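Local coordinates for protein putative glucoamylase (Bacteroides caccae ATCC 43185, PDB 4QT9) that is a putative glucoamylase, a predicted hydrolase with an alpha/alpha toroid fold that probably releases glucose from alpha-glucan chains, at residues A[25-30]-A[368-373]; A[136-141]-A[173-178]; A[184-189]-A[209-214]. One frame throughout, in Å; residues are numbered along the deposited sequence.

How the contacts relate
All three contacts are buried and join a helix to a piece of chain that is mostly irregular. Contact 1 stands apart, on the opposite side of the chain's centre, about 32 Å from contact 2 and 34 Å from contact 3, centre to centre. It ties residues near the N-terminus to a late hairpin. Contacts 2 and 3 are neighbours, their centres about 7 Å apart. They share the chain between helix 157-172 and strand 189-190, and Ala139 of one packs on Met211 of the other. Their chemistry differs. Contacts 1 and 2 are purely apolar across the segments, whereas contact 3 adds a hydrogen bond to a tyrosine hydroxyl.

Contact 1 of 3, residues A[25-30]-A[368-373]; sequences MDTVQR and KVFGPF
Thr27 and Val28 sit on a regular turn of helix, residues 25-30, and meet the short extended piece at Phe370. In that turn the N of Gln29 and the N of Arg30 bond back to the O of Met25 and the O of Asp26. Residues 368-373 are extended only at Phe370 and Gly371, and Phe370 points its side chain toward the helix. Its ring is the one group of this segment that reaches across. CG stands anti to the backbone N (chi1 -170°), which carries the far end of the ring to the methyl groups of Thr27 and Val28. Thr27 CG2 lies 3.9 Å from Phe370 CE2 and about as near CZ. Val28 CG2 is 4.1 Å from Phe370 CE1. Both methyls come at a slant to the ring. The short strand 370-371 pairs antiparallel with 374-375, a small hairpin set against helix 21-37 of the alpha/alpha toroid. Thr27 turns its methyl to Phe370 and its hydroxyl to the O of Ala23, one turn back in its own helix. Tyr363 of helix 352-364 meets the Phe370 ring edge-to-face, and the ring of Phe375 meets it with the planes at about 55°. Gly371 O accepts a hydrogen bond from Arg31, a second tie between helix and hairpin.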
loop_
_atom_site.group_PDB
_atom_site.type_symbol
_atom_site.label_atom_id
_atom_site.label_comp_id
_atom_site.label_asym_id
_atom_site.label_seq_id
_atom_site.Cartn_x
_atom_site.Cartn_y
_atom_site.Cartn_z
HETATM N N MSE A 25 12.342 2.089 -16.559
HETATM C CA MSE A 25 11.808 2.495 -15.265
HETATM C C MSE A 25 11.242 3.907 -15.323
HETATM O O MSE A 25 10.165 4.147 -14.777
HETATM C CB MSE A 25 12.869 2.392 -14.177
HETATM C CG MSE A 25 13.187 0.943 -13.789
HETATM SE SE MSE A 25 14.342 0.897 -12.236
HETATM C CE MSE A 25 16.013 1.585 -13.014
ATOM N N ASP A 26 11.924 4.820 -16.041
ATOM C CA ASP A 26 11.476 6.209 -16.210
ATOM C C ASP A 26 10.077 6.270 -16.847
ATOM O O ASP A 26 9.187 6.949 -16.314
ATOM C CB ASP A 26 12.480 7.005 -17.057
ATOM C CG ASP A 26 13.375 7.926 -16.236
ATOM O OD1 ASP A 26 12.826 8.747 -15.435
ATOM O OD2 ASP A 26 14.622 7.856 -16.410
ATOM N N THR A 27 9.877 5.532 -17.963
ATOM C CA THR A 27 8.586 5.432 -18.668
ATOM C C THR A 27 7.483 4.857 -17.751
ATOM O O THR A 27 6.397 5.427 -17.706
ATOM C CB THR A 27 8.734 4.560 -19.932
ATOM O OG1 THR A 27 9.772 5.108 -20.736
ATOM C CG2 THR A 27 7.437 4.447 -20.733
ATOM N N VAL A 28 7.756 3.726 -17.054
ATOM C CA VAL A 28 6.774 3.075 -16.171
ATOM C C VAL A 28 6.404 4.061 -15.044
ATOM O O VAL A 28 5.216 4.245 -14.759
ATOM C CB VAL A 28 7.260 1.692 -15.641
ATOM C CG1 VAL A 28 6.299 1.103 -14.588
ATOM C CG2 VAL A 28 7.446 0.714 -16.807
ATOM N N GLN A 29 7.404 4.749 -14.483
ATOM C CA GLN A 29 7.188 5.727 -13.411
ATOM C C GLN A 29 6.363 6.900 -13.885
ATOM O O GLN A 29 5.367 7.205 -13.231
ATOM C CB GLN A 29 8.506 6.224 -12.836
ATOM C CG GLN A 29 8.627 6.014 -11.358
ATOM C CD GLN A 29 9.887 6.653 -10.851
ATOM O OE1 GLN A 29 10.987 6.503 -11.419
ATOM N NE2 GLN A 29 9.733 7.417 -9.805
ATOM N N ARG A 30 6.749 7.537 -15.019
ATOM C CA ARG A 30 6.019 8.690 -15.553
ATOM C C ARG A 30 4.542 8.362 -15.801
ATOM O O ARG A 30 3.677 9.139 -15.390
ATOM C CB ARG A 30 6.670 9.230 -16.834
ATOM C CG ARG A 30 7.190 10.652 -16.665
ATOM C CD ARG A 30 6.659 11.637 -17.692
ATOM N NE ARG A 30 6.977 13.026 -17.338
ATOM C CZ ARG A 30 8.141 13.630 -17.583
ATOM N NH1 ARG A 30 9.130 12.968 -18.171
ATOM N NH2 ARG A 30 8.326 14.896 -17.234
ATOM N N LYS A 368 -1.834 -3.817 -24.997
ATOM C CA LYS A 368 -2.824 -4.673 -24.343
ATOM C C LYS A 368 -2.604 -4.745 -22.798
ATOM O O LYS A 368 -3.581 -4.972 -22.085
ATOM C CB LYS A 368 -2.869 -6.078 -24.990
ATOM C CG LYS A 368 -1.813 -7.060 -24.513
ATOM C CD LYS A 368 -1.610 -8.164 -25.518
ATOM C CE LYS A 368 -0.988 -9.353 -24.890
ATOM N NZ LYS A 368 -0.570 -10.346 -25.886
ATOM N N VAL A 369 -1.360 -4.532 -22.285
ATOM C CA VAL A 369 -1.116 -4.552 -20.816
ATOM C C VAL A 369 -0.538 -3.203 -20.323
ATOM O O VAL A 369 -0.774 -2.842 -19.173
ATOM C CB VAL A 369 -0.269 -5.740 -20.281
ATOM C CG1 VAL A 369 -0.955 -7.084 -20.519
ATOM C CG2 VAL A 369 1.147 -5.728 -20.842
ATOM N N PHE A 370 0.192 -2.458 -21.189
ATOM C CA PHE A 370 0.776 -1.184 -20.792
ATOM C C PHE A 370 -0.057 -0.035 -21.370
ATOM O O PHE A 370 0.090 0.312 -22.538
ATOM C CB PHE A 370 2.262 -1.102 -21.203
ATOM C CG PHE A 370 3.002 0.081 -20.608
ATOM C CD1 PHE A 370 3.182 0.191 -19.232
ATOM C CD2 PHE A 370 3.546 1.064 -21.429
ATOM C CE1 PHE A 370 3.876 1.267 -18.685
ATOM C CE2 PHE A 370 4.240 2.149 -20.878
ATOM C CZ PHE A 370 4.406 2.233 -19.505
ATOM N N GLY A 371 -0.964 0.497 -20.560
ATOM C CA GLY A 371 -1.876 1.556 -20.988
ATOM C C GLY A 371 -1.449 2.984 -20.693
ATOM O O GLY A 371 -0.277 3.229 -20.389
ATOM N N PRO A 372 -2.398 3.960 -20.775
ATOM C CA PRO A 372 -2.025 5.372 -20.560
ATOM C C PRO A 372 -1.502 5.697 -19.157
ATOM O O PRO A 372 -0.606 6.527 -19.053
ATOM C CB PRO A 372 -3.326 6.144 -20.849
ATOM C CG PRO A 372 -4.413 5.126 -20.737
ATOM C CD PRO A 372 -3.816 3.834 -21.172
ATOM N N PHE A 373 -2.027 5.040 -18.094
ATOM C CA PHE A 373 -1.609 5.269 -16.702
ATOM C C PHE A 373 -0.714 4.126 -16.150
ATOM O O PHE A 373 -0.697 3.875 -14.945
ATOM C CB PHE A 373 -2.838 5.472 -15.789
ATOM C CG PHE A 373 -3.696 6.684 -16.086
ATOM C CD1 PHE A 373 -3.198 7.746 -16.838
ATOM C CD2 PHE A 373 -4.985 6.782 -15.579
ATOM C CE1 PHE A 373 -3.980 8.864 -17.102
ATOM C CE2 PHE A 373 -5.767 7.903 -15.843
ATOM C CZ PHE A 373 -5.258 8.936 -16.602
#

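Contact 2 of 3, residues A[136-141]-A[173-178]; sequences VETAFL and VDWDWY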
loop_
_atom_site.group_PDB
_atom_site.type_symbol
_atom_site.label_atom_id
_atom_site.label_comp_id
_atom_site.label_asym_id
_atom_site.label_seq_id
_atom_site.Cartn_x
_atom_site.Cartn_y
_atom_site.Cartn_z
ATOM N N VAL A 136 -6.716 0.374 9.241
ATOM C CA VAL A 136 -5.684 -0.110 8.319
ATOM C C VAL A 136 -5.530 0.887 7.172
ATOM O O VAL A 136 -4.423 1.280 6.836
ATOM C CB VAL A 136 -6.054 -1.513 7.815
ATOM C CG1 VAL A 136 -5.101 -1.971 6.715
ATOM C CG2 VAL A 136 -6.075 -2.496 8.976
ATOM N N GLU A 137 -6.642 1.319 6.600
ATOM C CA GLU A 137 -6.665 2.299 5.522
ATOM C C GLU A 137 -6.147 3.660 6.011
ATOM O O GLU A 137 -5.412 4.337 5.285
ATOM C CB GLU A 137 -8.088 2.405 4.982
ATOM C CG GLU A 137 -8.448 1.243 4.076
ATOM C CD GLU A 137 -8.001 1.447 2.641
ATOM O OE1 GLU A 137 -8.647 2.246 1.921
ATOM O OE2 GLU A 137 -6.980 0.835 2.250
ATOM N N THR A 138 -6.460 4.019 7.264
ATOM C CA THR A 138 -5.969 5.256 7.902
ATOM C C THR A 138 -4.423 5.222 8.004
ATOM O O THR A 138 -3.755 6.216 7.713
ATOM C CB THR A 138 -6.621 5.446 9.277
ATOM O OG1 THR A 138 -8.022 5.580 9.095
ATOM C CG2 THR A 138 -6.084 6.670 10.019
ATOM N N ALA A 139 -3.875 4.051 8.343
ATOM C CA ALA A 139 -2.437 3.856 8.496
ATOM C C ALA A 139 -1.704 4.053 7.157
ATOM O O ALA A 139 -0.669 4.721 7.135
ATOM C CB ALA A 139 -2.169 2.491 9.057
ATOM N N PHE A 140 -2.243 3.499 6.054
ATOM C CA PHE A 140 -1.697 3.655 4.699
ATOM C C PHE A 140 -1.782 5.120 4.249
ATOM O O PHE A 140 -0.849 5.615 3.646
ATOM C CB PHE A 140 -2.391 2.717 3.689
ATOM C CG PHE A 140 -2.147 1.246 3.990
ATOM C CD1 PHE A 140 -0.906 0.805 4.432
ATOM C CD2 PHE A 140 -3.165 0.315 3.849
ATOM C CE1 PHE A 140 -0.693 -0.534 4.748
ATOM C CE2 PHE A 140 -2.943 -1.037 4.143
ATOM C CZ PHE A 140 -1.714 -1.453 4.605
ATOM N N LEU A 141 -2.821 5.827 4.606
ATOM C CA LEU A 141 -2.907 7.265 4.289
ATOM C C LEU A 141 -1.870 8.051 5.093
ATOM O O LEU A 141 -1.196 8.937 4.536
ATOM C CB LEU A 141 -4.329 7.788 4.567
ATOM C CG LEU A 141 -4.627 9.285 4.333
ATOM C CD1 LEU A 141 -4.421 9.722 2.849
ATOM C CD2 LEU A 141 -6.055 9.588 4.687
ATOM N N VAL A 173 -5.610 11.647 14.753
ATOM C CA VAL A 173 -5.979 10.207 14.683
ATOM C C VAL A 173 -5.913 9.566 16.068
ATOM O O VAL A 173 -4.821 9.436 16.643
ATOM C CB VAL A 173 -5.187 9.346 13.666
ATOM C CG1 VAL A 173 -5.782 7.937 13.587
ATOM C CG2 VAL A 173 -5.166 9.995 12.284
ATOM N N ASP A 174 -7.090 9.134 16.587
ATOM C CA ASP A 174 -7.143 8.506 17.915
ATOM C C ASP A 174 -6.945 6.980 17.793
ATOM O O ASP A 174 -7.923 6.212 17.851
ATOM C CB ASP A 174 -8.447 8.850 18.657
ATOM C CG ASP A 174 -8.464 8.475 20.150
ATOM O OD1 ASP A 174 -7.579 7.701 20.589
ATOM O OD2 ASP A 174 -9.359 8.945 20.868
ATOM N N TRP A 175 -5.670 6.547 17.628
ATOM C CA TRP A 175 -5.348 5.111 17.479
ATOM C C TRP A 175 -5.806 4.334 18.721
ATOM O O TRP A 175 -6.351 3.235 18.600
ATOM C CB TRP A 175 -3.834 4.882 17.248
ATOM C CG TRP A 175 -3.244 5.747 16.179
ATOM C CD1 TRP A 175 -2.698 6.987 16.334
ATOM C CD2 TRP A 175 -3.222 5.469 14.764
ATOM N NE1 TRP A 175 -2.281 7.478 15.114
ATOM C CE2 TRP A 175 -2.590 6.564 14.133
ATOM C CE3 TRP A 175 -3.620 4.368 13.975
ATOM C CZ2 TRP A 175 -2.392 6.616 12.738
ATOM C CZ3 TRP A 175 -3.436 4.424 12.595
ATOM C CH2 TRP A 175 -2.798 5.518 11.995
ATOM N N ASP A 176 -5.623 4.946 19.913
ATOM C CA ASP A 176 -5.939 4.330 21.191
ATOM C C ASP A 176 -7.425 3.982 21.299
ATOM O O ASP A 176 -7.754 2.984 21.931
ATOM C CB ASP A 176 -5.493 5.242 22.342
ATOM C CG ASP A 176 -5.701 4.634 23.705
ATOM O OD1 ASP A 176 -4.806 3.886 24.165
ATOM O OD2 ASP A 176 -6.754 4.917 24.323
ATOM N N TRP A 177 -8.311 4.775 20.699
ATOM C CA TRP A 177 -9.746 4.458 20.704
ATOM C C TRP A 177 -10.014 3.051 20.138
ATOM O O TRP A 177 -10.881 2.346 20.634
ATOM C CB TRP A 177 -10.540 5.494 19.875
ATOM C CG TRP A 177 -11.978 5.120 19.684
ATOM C CD1 TRP A 177 -12.511 4.436 18.633
ATOM C CD2 TRP A 177 -13.014 5.214 20.668
ATOM N NE1 TRP A 177 -13.838 4.159 18.873
ATOM C CE2 TRP A 177 -14.181 4.655 20.102
ATOM C CE3 TRP A 177 -13.091 5.790 21.950
ATOM C CZ2 TRP A 177 -15.407 4.641 20.775
ATOM C CZ3 TRP A 177 -14.314 5.794 22.613
ATOM C CH2 TRP A 177 -15.450 5.207 22.035
ATOM N N TYR A 178 -9.287 2.666 19.089
ATOM C CA TYR A 178 -9.468 1.422 18.365
ATOM C C TYR A 178 -8.940 0.197 19.139
ATOM O O TYR A 178 -8.972 -0.904 18.616
ATOM C CB TYR A 178 -8.859 1.562 16.965
ATOM C CG TYR A 178 -9.732 2.426 16.063
ATOM C CD1 TYR A 178 -9.744 3.812 16.191
ATOM C CD2 TYR A 178 -10.565 1.852 15.104
ATOM C CE1 TYR A 178 -10.603 4.606 15.423
ATOM C CE2 TYR A 178 -11.410 2.637 14.317
ATOM C CZ TYR A 178 -11.452 4.014 14.510
ATOM O OH TYR A 178 -12.273 4.811 13.744
#
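Thr138 and Val173 meet tip to tip, methyl against methyl, with Thr138 CG2 3.8 Å from Val173 CG1. With chi1 at -62°, OG1 of Thr138 sits beside the backbone N and CG2 lies anti to it. This turns the methyl across the contact, while OG1 bonds to the O of Asp134 and the N of Tyr112. The hydroxyl is therefore satisfied although the residue is buried. Val173 CG1 serves a second neighbour within its own segment. It sits 3.5 Å above the plane of the Trp175 ring, over the centre of one face. CG of Trp175 lies anti to its carbonyl carbon (chi1 -49°), and the indole extends to the helix with its six-membered ring leading. Its CH2 atom lies 3.9 Å from Ala139 CA, which meets the ring edge near its plane. Thr138 CG2 is 4.0 Å from the same CH2 atom. Trp175 CZ3 also approaches Ala139 CB, at 4.2 Å. Within the same segment, Asp174 OD1 accepts from Trp177 N, 3.0 Å away, from well above the carboxylate plane. This Asx motif ties down the start of the short 3-10 turn. The arrangement packs the chain leaving helix 157-172 back onto helix 135-152, in a fold of the alpha/alpha toroid type.

Contact 3 of 3, residues A[184-189]-A[209-214]; sequences NVLYWH and MIMYIL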
loop_
_atom_site.group_PDB
_atom_site.type_symbol
_atom_site.label_atom_id
_atom_site.label_comp_id
_atom_site.label_asym_id
_atom_site.label_seq_id
_atom_site.Cartn_x
_atom_site.Cartn_y
_atom_site.Cartn_z
ATOM N N ASN A 184 -5.286 -4.997 24.569
ATOM C CA ASN A 184 -3.916 -4.937 24.025
ATOM C C ASN A 184 -3.880 -5.493 22.604
ATOM O O ASN A 184 -3.207 -6.476 22.299
ATOM C CB ASN A 184 -2.924 -5.641 24.949
ATOM C CG ASN A 184 -2.734 -4.865 26.221
ATOM O OD1 ASN A 184 -2.575 -3.637 26.214
ATOM N ND2 ASN A 184 -2.812 -5.544 27.331
ATOM N N VAL A 185 -4.629 -4.822 21.726
ATOM C CA VAL A 185 -4.807 -5.165 20.306
ATOM C C VAL A 185 -5.512 -3.985 19.647
ATOM O O VAL A 185 -6.199 -3.220 20.337
ATOM C CB VAL A 185 -5.618 -6.495 20.154
ATOM C CG1 VAL A 185 -7.068 -6.332 20.640
ATOM C CG2 VAL A 185 -5.566 -7.037 18.718
ATOM N N LEU A 186 -5.372 -3.853 18.325
ATOM C CA LEU A 186 -6.081 -2.831 17.563
ATOM C C LEU A 186 -7.154 -3.488 16.718
ATOM O O LEU A 186 -6.877 -4.484 16.054
ATOM C CB LEU A 186 -5.116 -2.030 16.661
ATOM C CG LEU A 186 -4.107 -1.150 17.382
ATOM C CD1 LEU A 186 -3.009 -0.717 16.434
ATOM C CD2 LEU A 186 -4.807 0.057 18.021
ATOM N N TYR A 187 -8.366 -2.936 16.739
ATOM C CA TYR A 187 -9.473 -3.409 15.903
ATOM C C TYR A 187 -9.452 -2.665 14.571
ATOM O O TYR A 187 -9.091 -1.484 14.510
ATOM C CB TYR A 187 -10.819 -3.227 16.617
ATOM C CG TYR A 187 -11.060 -4.276 17.677
ATOM C CD1 TYR A 187 -10.474 -4.171 18.940
ATOM C CD2 TYR A 187 -11.875 -5.374 17.425
ATOM C CE1 TYR A 187 -10.677 -5.148 19.914
ATOM C CE2 TYR A 187 -12.077 -6.362 18.389
ATOM C CZ TYR A 187 -11.489 -6.236 19.638
ATOM O OH TYR A 187 -11.711 -7.186 20.596
ATOM N N TRP A 188 -9.813 -3.363 13.489
ATOM C CA TRP A 188 -9.804 -2.810 12.149
ATOM C C TRP A 188 -10.832 -1.677 11.979
ATOM O O TRP A 188 -10.510 -0.642 11.377
ATOM C CB TRP A 188 -10.100 -3.943 11.129
ATOM C CG TRP A 188 -9.652 -3.659 9.723
ATOM C CD1 TRP A 188 -9.979 -2.572 8.957
ATOM C CD2 TRP A 188 -8.918 -4.550 8.865
ATOM N NE1 TRP A 188 -9.439 -2.699 7.698
ATOM C CE2 TRP A 188 -8.814 -3.920 7.602
ATOM C CE3 TRP A 188 -8.340 -5.828 9.042
ATOM C CZ2 TRP A 188 -8.113 -4.501 6.534
ATOM C CZ3 TRP A 188 -7.612 -6.382 8.002
ATOM C CH2 TRP A 188 -7.500 -5.722 6.764
ATOM N N HIS A 189 -12.071 -1.893 12.490
ATOM C CA HIS A 189 -13.189 -0.970 12.320
ATOM C C HIS A 189 -13.891 -0.509 13.566
ATOM O O HIS A 189 -13.931 -1.188 14.591
ATOM C CB HIS A 189 -14.293 -1.605 11.451
ATOM C CG HIS A 189 -13.810 -2.443 10.317
ATOM N ND1 HIS A 189 -13.592 -3.797 10.475
ATOM C CD2 HIS A 189 -13.586 -2.108 9.026
ATOM C CE1 HIS A 189 -13.246 -4.238 9.276
ATOM N NE2 HIS A 189 -13.195 -3.250 8.390
HETATM N N MSE A 209 1.208 -4.292 9.374
HETATM C CA MSE A 209 2.215 -3.974 10.398
HETATM C C MSE A 209 2.393 -2.450 10.662
HETATM O O MSE A 209 2.442 -2.065 11.827
HETATM C CB MSE A 209 3.588 -4.608 10.097
HETATM C CG MSE A 209 4.572 -4.507 11.279
HETATM SE SE MSE A 209 6.134 -5.637 10.976
HETATM C CE MSE A 209 7.156 -4.460 9.895
ATOM N N ILE A 210 2.480 -1.604 9.605
ATOM C CA ILE A 210 2.680 -0.154 9.717
ATOM C C ILE A 210 1.566 0.497 10.590
ATOM O O ILE A 210 1.794 1.535 11.216
ATOM C CB ILE A 210 2.821 0.525 8.302
ATOM C CG1 ILE A 210 3.520 1.910 8.352
ATOM C CG2 ILE A 210 1.486 0.624 7.532
ATOM C CD1 ILE A 210 4.970 1.915 8.999
HETATM N N MSE A 211 0.379 -0.121 10.651
HETATM C CA MSE A 211 -0.713 0.406 11.489
HETATM C C MSE A 211 -0.323 0.361 13.000
HETATM O O MSE A 211 -0.589 1.315 13.718
HETATM C CB MSE A 211 -2.012 -0.371 11.223
HETATM C CG MSE A 211 -3.201 0.180 11.989
HETATM SE SE MSE A 211 -4.571 -1.190 12.129
HETATM C CE MSE A 211 -3.519 -2.634 12.747
ATOM N N TYR A 212 0.318 -0.735 13.456
ATOM C CA TYR A 212 0.824 -0.846 14.836
ATOM C C TYR A 212 2.020 0.072 15.054
ATOM O O TYR A 212 2.164 0.598 16.150
ATOM C CB TYR A 212 1.243 -2.302 15.141
ATOM C CG TYR A 212 0.084 -3.164 15.574
ATOM C CD1 TYR A 212 -0.300 -3.229 16.907
ATOM C CD2 TYR A 212 -0.656 -3.888 14.646
ATOM C CE1 TYR A 212 -1.401 -3.984 17.303
ATOM C CE2 TYR A 212 -1.775 -4.629 15.030
ATOM C CZ TYR A 212 -2.148 -4.665 16.360
ATOM O OH TYR A 212 -3.212 -5.429 16.764
ATOM N N ILE A 213 2.915 0.240 14.046
ATOM C CA ILE A 213 4.087 1.137 14.218
ATOM C C ILE A 213 3.583 2.599 14.387
ATOM O O ILE A 213 4.017 3.274 15.321
ATOM C CB ILE A 213 5.133 0.977 13.074
ATOM C CG1 ILE A 213 5.909 -0.373 13.246
ATOM C CG2 ILE A 213 6.113 2.171 13.013
ATOM C CD1 ILE A 213 6.335 -0.963 12.001
ATOM N N LEU A 214 2.646 3.058 13.537
ATOM C CA LEU A 214 2.071 4.423 13.632
ATOM C C LEU A 214 1.220 4.594 14.901
ATOM O O LEU A 214 1.261 5.652 15.516
ATOM C CB LEU A 214 1.249 4.741 12.390
ATOM C CG LEU A 214 2.049 4.864 11.102
ATOM C CD1 LEU A 214 1.128 4.995 9.923
ATOM C CD2 LEU A 214 3.061 6.029 11.173
#
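Met211, a selenomethionine, is the first residue of 209-214 to touch the other segment, where it meets Leu186. Its side chain starts toward 184-189 and bends at its last torsion (chi3 49°). The terminal CE comes 4.2 Å from Leu186 CD1. Met211 also rests on Val136 and Ala139 of helix 135-152. Tyr212 follows and makes the remaining contacts. Leu186 CD1 lies over one face of its ring, 3.8 Å from the centroid and 16° off the normal, a CH-pi contact. The two side chains run past each other in opposite directions, which lets Leu186 CB approach the hydroxyl end of the ring while CD1 covers the part nearer the helix. At that end Leu186 N donates to Tyr212 OH over 3.1 Å, nearly straight at 168°. Val185 CG2 stands 3.5 Å from the same Tyr212 OH. Trp232 meets the Tyr212 ring from outside the two segments. Tyr212 OH is also hydrogen-bonded to the O of Ile202, whose backbone pairs with that of Leu186. The buried hydroxyl thus has both an amide donor and a carbonyl partner. The polar grip on this oxygen and the methyl over the ring together probably hold the hydroxyl in place and restrict the turn of the ring.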